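Local coordinates for protein glycerophosphoryl diester phosphodiesterase (Agrobacterium tumefaciens str. C58, PDB 3KS6) that belongs to the glycerophosphoryl diester phosphodiesterase family, adopts a TIM-barrel fold and carries a bound magnesium ion, at residues Ile5-Gly10 / Thr24-Met29; Thr87-Cys92 / Glu127-Leu132; Ala198-Gln201 / Asp206-Cys209. All coordinates share one frame; numbering follows the deposited sequence.

Contact 1: residues Ile5-Gly10 / Thr24-Met29. With ACT (acetate ion), chain H.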
loop_
_atom_site.group_PDB
_atom_site.type_symbol
_atom_site.label_atom_id
_atom_site.label_comp_id
_atom_site.label_asym_id
_atom_site.label_seq_id
_atom_site.Cartn_x
_atom_site.Cartn_y
_atom_site.Cartn_z
ATOM N N ILE A 5 1.257 -11.736 0.941
ATOM C CA ILE A 5 1.016 -10.930 2.124
ATOM C C ILE A 5 1.820 -9.638 2.025
ATOM O O ILE A 5 3.050 -9.678 1.800
ATOM C CB ILE A 5 1.430 -11.648 3.413
ATOM C CG1 ILE A 5 0.515 -12.840 3.676
ATOM C CG2 ILE A 5 1.369 -10.674 4.634
ATOM C CD1 ILE A 5 0.967 -13.720 4.831
ATOM N N ALA A 6 1.133 -8.501 2.215
ATOM C CA ALA A 6 1.782 -7.195 2.257
ATOM C C ALA A 6 1.575 -6.556 3.626
ATOM O O ALA A 6 0.466 -6.472 4.095
ATOM C CB ALA A 6 1.263 -6.250 1.137
ATOM N N SER A 7 2.648 -6.085 4.249
ATOM C CA SER A 7 2.580 -5.490 5.574
ATOM C C SER A 7 2.135 -4.031 5.471
ATOM O O SER A 7 2.865 -3.206 4.939
ATOM C CB SER A 7 3.957 -5.556 6.212
ATOM O OG SER A 7 4.030 -4.929 7.473
ATOM N N HIS A 8 0.941 -3.729 5.999
ATOM C CA HIS A 8 0.289 -2.421 5.829
ATOM C C HIS A 8 0.978 -1.385 6.680
ATOM O O HIS A 8 0.954 -1.457 7.898
ATOM C CB HIS A 8 -1.201 -2.534 6.173
ATOM C CG HIS A 8 -2.019 -1.316 5.834
ATOM N ND1 HIS A 8 -2.772 -0.628 6.773
ATOM C CD2 HIS A 8 -2.226 -0.687 4.650
ATOM C CE1 HIS A 8 -3.373 0.390 6.179
ATOM N NE2 HIS A 8 -3.092 0.359 4.888
ATOM N N ARG A 9 1.619 -0.433 6.021
ATOM C CA ARG A 9 2.335 0.639 6.692
ATOM C C ARG A 9 3.455 0.108 7.614
ATOM O O ARG A 9 3.821 0.739 8.596
ATOM C CB ARG A 9 1.375 1.557 7.470
ATOM C CG ARG A 9 0.158 1.987 6.670
ATOM C CD ARG A 9 -0.690 3.011 7.399
ATOM N NE ARG A 9 -2.005 3.116 6.761
ATOM C CZ ARG A 9 -3.089 3.644 7.312
ATOM N NH1 ARG A 9 -3.067 4.158 8.536
ATOM N NH2 ARG A 9 -4.219 3.639 6.620
ATOM N N GLY A 10 4.008 -1.052 7.273
ATOM C CA GLY A 10 5.015 -1.681 8.090
ATOM C C GLY A 10 4.456 -2.523 9.225
ATOM O O GLY A 10 5.228 -3.038 9.997
ATOM N N THR A 24 11.414 -1.981 9.649
ATOM C CA THR A 24 12.618 -2.771 9.903
ATOM C C THR A 24 12.207 -4.203 10.190
ATOM O O THR A 24 12.752 -5.138 9.592
ATOM C CB THR A 24 13.465 -2.145 11.072
ATOM O OG1 THR A 24 13.869 -0.824 10.698
ATOM C CG2 THR A 24 14.747 -2.948 11.348
ATOM N N ALA A 25 11.208 -4.376 11.047
ATOM C CA ALA A 25 10.747 -5.700 11.420
ATOM C C ALA A 25 10.155 -6.378 10.192
ATOM O O ALA A 25 10.430 -7.545 9.924
ATOM C CB ALA A 25 9.713 -5.637 12.582
ATOM N N THR A 26 9.378 -5.636 9.410
ATOM C CA THR A 26 8.775 -6.200 8.195
ATOM C C THR A 26 9.812 -6.720 7.177
ATOM O O THR A 26 9.616 -7.785 6.567
ATOM C CB THR A 26 7.870 -5.151 7.512
ATOM O OG1 THR A 26 6.690 -4.949 8.325
ATOM C CG2 THR A 26 7.432 -5.654 6.141
ATOM N N ALA A 27 10.914 -5.984 7.020
ATOM C CA ALA A 27 11.988 -6.349 6.079
ATOM C C ALA A 27 12.566 -7.722 6.367
ATOM O O ALA A 27 13.076 -8.386 5.443
ATOM C CB ALA A 27 13.095 -5.320 6.093
ATOM N N ALA A 28 12.479 -8.140 7.622
ATOM C CA ALA A 28 12.989 -9.459 8.087
ATOM C C ALA A 28 11.963 -10.594 8.140
ATOM O O ALA A 28 12.310 -11.741 8.487
ATOM C CB ALA A 28 13.613 -9.269 9.479
HETATM N N MSE A 29 10.702 -10.318 7.794
HETATM C CA MSE A 29 9.639 -11.341 7.860
HETATM C C MSE A 29 9.477 -12.145 6.596
HETATM O O MSE A 29 9.845 -11.696 5.512
HETATM C CB MSE A 29 8.291 -10.710 8.199
HETATM C CG MSE A 29 8.244 -10.198 9.590
HETATM SE SE MSE A 29 6.447 -9.410 9.900
HETATM C CE MSE A 29 7.090 -8.199 11.165
HETATM C C ACT H . -6.033 2.097 3.887
HETATM O O ACT H . -6.611 1.248 4.618
HETATM O OXT ACT H . -4.885 2.497 4.221
HETATM C CH3 ACT H . -6.688 2.630 2.650
#
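Thr26 OG1 is the polar hub between the end of strand 4-8 and helix 20-27. It accepts a hydrogen bond from Ser7 OG at 2.8 Å, pairs with Gly22 O one helical turn earlier, and lies 2.9 Å from Gly10 O. The torsion of Thr26 sets this up: OG1 sits beside its own backbone N (chi1 -71°), where it can reach back to Gly22, while CG2 is turned onto the serine. There the methyl meets Ser7 CB at 3.5 Å, a tight carbon contact, so the two short side chains lie against each other as well as sharing a bond. Between Ser7 and Gly10 the chain makes a type II beta turn, which carries the Gly10 carbonyl round toward the same threonine.

From the other side of the strand end, His8 and Arg9 hold an acetate ion, most likely picked up from the crystallisation solution. Its OXT takes a bond from His8 NE2 at 2.9 Å and a straighter one, 160° at the hydrogen, from Arg9 NH2 at 2.7 Å. It lies at the edge of both flat groups. Behind them, His8 ND1 bonds Asp232 and Arg9 NH1 forms a salt bridge with Asp17. The chemistry thus differs on the two sides: a buried hydroxyl pair ties the strand end to the helix, while two nitrogen donors converge on one oxygen, an arrangement consistent with a site that accepts an anion.

Contact 2: residues Thr87-Cys92 / Glu127-Leu132; sequences TLEELC and ERHSML
A Schellman motif ending helix 118-128 turns His129 and Met131 onto Glu89 and Cys92 of helix 88-95. Ser130, with positive phi, is its C-prime residue: Met131 N returns to Leu126 O and Ser130 N to Glu127 O. The imidazole of His129 lies between two aliphatic chains. Over one face comes Glu89, whose CG stands 3.5 Å from His129 CE1 and whose CA makes a CH-pi contact, 4.3 Å from the ring centroid and 27° off the normal. Arg128 CG covers the opposite face, offset toward the rim. Because CG of Glu89 is anti to its backbone N (chi1 173°) and the chain beyond is extended, CG lies over the ring face and the carboxylate runs out past the rim beside CE1, the two planes 22° apart. Glu89 OE2 remains 4.3 Å from His129 NE2, near enough that its charge would probably favour a protonated ring without direct pairing.

Deeper in, Cys92 fills the angle between the two residues of the turn. Its CB rests on His129 CB at 3.8 Å, and its SG touches Met131 CG at 3.6 Å. A water bridges the backbones, donating to His129 O at 3.2 Å and, weakly, to Cys92 O. At the start of helix 88-95 Thr87 and Glu90 form a capping box: Glu90 N bonds Thr87 OG1, and Thr87 N reaches Glu90 OE1 from above the carboxylate plane. Glu90 also forms a salt bridge with Lys73.

On its inner side the joint meets strand 101-106, whose Phe102 touches both Cys92 and Met131, while Leu88 packs on Leu126 of helix 118-128. The contact therefore joins the first turns of helix 88-95 to the turn that follows helix 118-128 on the outside of the barrel sheet.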
loop_
_atom_site.group_PDB
_atom_site.type_symbol
_atom_site.label_atom_id
_atom_site.label_comp_id
_atom_site.label_asym_id
_atom_site.label_seq_id
_atom_site.Cartn_x
_atom_site.Cartn_y
_atom_site.Cartn_z
ATOM N N THR A 87 11.977 9.267 5.379
ATOM C CA THR A 87 12.039 9.628 3.982
ATOM C C THR A 87 12.015 8.343 3.148
ATOM O O THR A 87 12.286 7.241 3.654
ATOM C CB THR A 87 13.328 10.429 3.627
ATOM O OG1 THR A 87 14.477 9.607 3.887
ATOM C CG2 THR A 87 13.392 11.739 4.406
ATOM N N LEU A 88 11.673 8.478 1.869
ATOM C CA LEU A 88 11.705 7.333 0.969
ATOM C C LEU A 88 13.131 6.720 0.968
ATOM O O LEU A 88 13.302 5.487 1.044
ATOM C CB LEU A 88 11.266 7.736 -0.458
ATOM C CG LEU A 88 11.298 6.659 -1.559
ATOM C CD1 LEU A 88 10.518 5.382 -1.169
ATOM C CD2 LEU A 88 10.817 7.242 -2.898
ATOM N N GLU A 89 14.157 7.565 0.908
ATOM C CA GLU A 89 15.544 7.088 0.888
ATOM C C GLU A 89 15.883 6.205 2.087
ATOM O O GLU A 89 16.534 5.141 1.975
ATOM C CB GLU A 89 16.512 8.292 0.848
ATOM C CG GLU A 89 17.980 7.874 0.995
ATOM C CD GLU A 89 18.978 9.032 1.050
ATOM O OE1 GLU A 89 18.586 10.173 1.380
ATOM O OE2 GLU A 89 20.169 8.759 0.768
ATOM N N GLU A 90 15.466 6.658 3.258
ATOM C CA GLU A 90 15.693 5.904 4.491
ATOM C C GLU A 90 14.970 4.559 4.449
ATOM O O GLU A 90 15.525 3.545 4.883
ATOM C CB GLU A 90 15.251 6.734 5.683
ATOM C CG GLU A 90 16.179 7.925 5.929
ATOM C CD GLU A 90 15.591 9.016 6.868
ATOM O OE1 GLU A 90 14.412 8.960 7.270
ATOM O OE2 GLU A 90 16.337 9.964 7.174
ATOM N N LEU A 91 13.736 4.553 3.917
ATOM C CA LEU A 91 12.977 3.308 3.718
ATOM C C LEU A 91 13.713 2.374 2.756
ATOM O O LEU A 91 13.870 1.177 3.014
ATOM C CB LEU A 91 11.539 3.594 3.234
ATOM C CG LEU A 91 10.600 2.386 3.026
ATOM C CD1 LEU A 91 10.392 1.522 4.292
ATOM C CD2 LEU A 91 9.273 2.832 2.442
ATOM N N CYS A 92 14.187 2.922 1.650
ATOM C CA CYS A 92 14.908 2.121 0.657
ATOM C C CYS A 92 16.137 1.449 1.278
ATOM O O CYS A 92 16.386 0.266 1.069
ATOM C CB CYS A 92 15.323 3.004 -0.522
ATOM S SG CYS A 92 13.989 3.473 -1.612
ATOM N N GLU A 127 14.372 5.132 -8.459
ATOM C CA GLU A 127 15.467 4.809 -9.402
ATOM C C GLU A 127 16.808 5.117 -8.777
ATOM O O GLU A 127 17.752 4.333 -8.864
ATOM C CB GLU A 127 15.319 5.615 -10.679
ATOM C CG GLU A 127 14.295 5.123 -11.637
ATOM C CD GLU A 127 14.850 4.059 -12.601
ATOM O OE1 GLU A 127 15.706 3.257 -12.164
ATOM O OE2 GLU A 127 14.418 4.047 -13.789
ATOM N N ARG A 128 16.878 6.243 -8.077
ATOM C CA ARG A 128 18.099 6.674 -7.443
ATOM C C ARG A 128 18.626 5.670 -6.432
ATOM O O ARG A 128 19.844 5.515 -6.281
ATOM C CB ARG A 128 17.849 8.055 -6.838
ATOM C CG ARG A 128 18.997 8.732 -6.266
ATOM C CD ARG A 128 18.703 10.239 -6.137
ATOM N NE ARG A 128 17.519 10.577 -5.329
ATOM C CZ ARG A 128 16.443 11.249 -5.741
ATOM N NH1 ARG A 128 16.330 11.690 -6.977
ATOM N NH2 ARG A 128 15.461 11.528 -4.890
ATOM N N HIS A 129 17.721 4.978 -5.748
ATOM C CA HIS A 129 18.076 4.020 -4.708
ATOM C C HIS A 129 17.848 2.564 -5.172
ATOM O O HIS A 129 17.779 1.665 -4.352
ATOM C CB HIS A 129 17.320 4.362 -3.414
ATOM C CG HIS A 129 17.563 5.770 -2.970
ATOM N ND1 HIS A 129 18.818 6.220 -2.630
ATOM C CD2 HIS A 129 16.751 6.851 -2.913
ATOM C CE1 HIS A 129 18.762 7.508 -2.354
ATOM N NE2 HIS A 129 17.518 7.915 -2.508
ATOM N N SER A 130 17.717 2.380 -6.487
ATOM C CA SER A 130 17.590 1.081 -7.142
ATOM C C SER A 130 16.468 0.213 -6.594
ATOM O O SER A 130 16.638 -1.005 -6.429
ATOM C CB SER A 130 18.911 0.323 -7.081
ATOM O OG SER A 130 19.945 1.086 -7.690
HETATM N N MSE A 131 15.329 0.835 -6.314
HETATM C CA MSE A 131 14.157 0.097 -5.845
HETATM C C MSE A 131 13.000 0.090 -6.852
HETATM O O MSE A 131 12.008 -0.601 -6.607
HETATM C CB MSE A 131 13.683 0.633 -4.496
HETATM C CG MSE A 131 14.637 0.368 -3.351
HETATM SE SE MSE A 131 14.843 -1.549 -3.026
HETATM C CE MSE A 131 13.028 -2.012 -2.576
ATOM N N LEU A 132 13.096 0.813 -7.978
ATOM C CA LEU A 132 11.985 0.868 -8.920
ATOM C C LEU A 132 11.586 -0.508 -9.409
ATOM O O LEU A 132 10.410 -0.821 -9.486
ATOM C CB LEU A 132 12.309 1.722 -10.155
ATOM C CG LEU A 132 11.140 1.989 -11.122
ATOM C CD1 LEU A 132 9.961 2.644 -10.407
ATOM C CD2 LEU A 132 11.608 2.835 -12.328
HETATM O O HOH W 1 17.895 0.301 -1.423
#

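Contact 3: residues Ala198-Gln201 / Asp206-Cys209; sequences AQVQ and DFGC
Val200 and Phe207 meet with their side chains at about a right angle, the valine coming to the edge of the ring and not over a face. Val200 CG1, near the ring plane, is 3.9 Å from Phe207 CD1, and CG2 of the same valine is almost as close to that atom, so the branched end straddles one ring carbon. The phenylalanine reaches the helix because its CG stands opposite the backbone N (chi1 -178°). CG1 of Val200 also rests 3.9 Å from Asp206 O, so the branch is wedged between ring and backbone.

Gln201 crosses Phe207 in a similar way, with amide and ring planes 89° apart. Its extended chain brings NE2 to 4.2 Å from Phe207 CB, and a water completes the link by accepting from Gln201 NE2 at 2.7 Å and from Phe207 N at 2.9 Å. Asp206 turns away from the helix, and its carboxylate forms a salt bridge with Lys227.

The contact closes the beta-alpha-beta unit made by strand 184-188, helix 194-202 and strand 206-210: Val200 also touches Ile185 of the first strand and Ile174 of helix 162-179, while Phe207 packs on Val187, Leu196 and Met197.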
loop_
_atom_site.group_PDB
_atom_site.type_symbol
_atom_site.label_atom_id
_atom_site.label_comp_id
_atom_site.label_asym_id
_atom_site.label_seq_id
_atom_site.Cartn_x
_atom_site.Cartn_y
_atom_site.Cartn_z
ATOM N N ALA A 198 -14.780 -13.889 -8.962
ATOM C CA ALA A 198 -15.039 -14.552 -10.216
ATOM C C ALA A 198 -15.317 -13.566 -11.332
ATOM O O ALA A 198 -14.768 -13.696 -12.421
ATOM C CB ALA A 198 -16.246 -15.552 -10.061
ATOM N N GLN A 199 -16.193 -12.594 -11.077
ATOM C CA GLN A 199 -16.539 -11.607 -12.094
ATOM C C GLN A 199 -15.290 -10.823 -12.557
ATOM O O GLN A 199 -15.082 -10.589 -13.779
ATOM C CB GLN A 199 -17.606 -10.664 -11.547
ATOM C CG GLN A 199 -18.160 -9.774 -12.633
ATOM C CD GLN A 199 -19.233 -8.877 -12.151
ATOM O OE1 GLN A 199 -19.723 -9.012 -11.039
ATOM N NE2 GLN A 199 -19.644 -7.942 -13.027
ATOM N N VAL A 200 -14.469 -10.425 -11.582
ATOM C CA VAL A 200 -13.245 -9.669 -11.843
ATOM C C VAL A 200 -12.243 -10.548 -12.663
ATOM O O VAL A 200 -11.718 -10.142 -13.689
ATOM C CB VAL A 200 -12.640 -9.158 -10.524
ATOM C CG1 VAL A 200 -11.271 -8.592 -10.733
ATOM C CG2 VAL A 200 -13.579 -8.136 -9.848
ATOM N N GLN A 201 -12.019 -11.772 -12.220
ATOM C CA GLN A 201 -11.101 -12.657 -12.951
ATOM C C GLN A 201 -11.579 -13.076 -14.335
ATOM O O GLN A 201 -10.774 -13.251 -15.245
ATOM C CB GLN A 201 -10.747 -13.856 -12.060
ATOM C CG GLN A 201 -9.941 -13.432 -10.875
ATOM C CD GLN A 201 -9.478 -14.586 -10.041
ATOM O OE1 GLN A 201 -10.031 -15.688 -10.109
ATOM N NE2 GLN A 201 -8.482 -14.334 -9.217
ATOM N N ASP A 206 -6.603 -9.173 -12.324
ATOM C CA ASP A 206 -6.188 -9.816 -11.079
ATOM C C ASP A 206 -7.002 -9.222 -9.930
ATOM O O ASP A 206 -7.485 -8.099 -10.010
ATOM C CB ASP A 206 -4.703 -9.619 -10.775
ATOM C CG ASP A 206 -3.792 -10.515 -11.605
ATOM O OD1 ASP A 206 -4.282 -11.474 -12.213
ATOM O OD2 ASP A 206 -2.576 -10.237 -11.640
ATOM N N PHE A 207 -7.144 -9.992 -8.858
ATOM C CA PHE A 207 -8.025 -9.629 -7.747
ATOM C C PHE A 207 -7.329 -9.800 -6.414
ATOM O O PHE A 207 -6.945 -10.904 -6.042
ATOM C CB PHE A 207 -9.307 -10.510 -7.751
ATOM C CG PHE A 207 -10.311 -10.147 -6.647
ATOM C CD1 PHE A 207 -11.215 -9.088 -6.817
ATOM C CD2 PHE A 207 -10.350 -10.858 -5.466
ATOM C CE1 PHE A 207 -12.116 -8.747 -5.828
ATOM C CE2 PHE A 207 -11.265 -10.522 -4.454
ATOM C CZ PHE A 207 -12.129 -9.456 -4.629
ATOM N N GLY A 208 -7.235 -8.714 -5.664
ATOM C CA GLY A 208 -6.708 -8.748 -4.322
ATOM C C GLY A 208 -7.472 -7.867 -3.345
ATOM O O GLY A 208 -8.462 -7.221 -3.713
ATOM N N CYS A 209 -7.010 -7.843 -2.098
ATOM C CA CYS A 209 -7.725 -7.146 -1.043
ATOM C C CYS A 209 -6.846 -6.288 -0.152
ATOM O O CYS A 209 -5.596 -6.324 -0.198
ATOM C CB CYS A 209 -8.553 -8.137 -0.188
ATOM S SG CYS A 209 -9.663 -9.168 -1.139
HETATM O O HOH W 2 -6.298 -12.705 -9.191
#

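Three ways of fastening helices around one barrel are combined here. Contact 1 lies close to the metal site: the Gly10 residue lies about 10 Å from the magnesium ion held by Glu35, Asp37 and Glu105, and strand 4-8 runs parallel to strand 33-40, which carries the first two ligands. Contact 2 is related to the site only indirectly: Phe102, which it touches, shares strand 101-106 with the ligand Glu105. Its centre is about 16 Å from that of contact 1, with nearest atoms about 6 Å apart. Contact 3 joins the same sheet as contact 1, centre to centre about 24 Å away. Contacts 2 and 3, centres about 30 Å apart, flank the middle of the molecule from opposite sides.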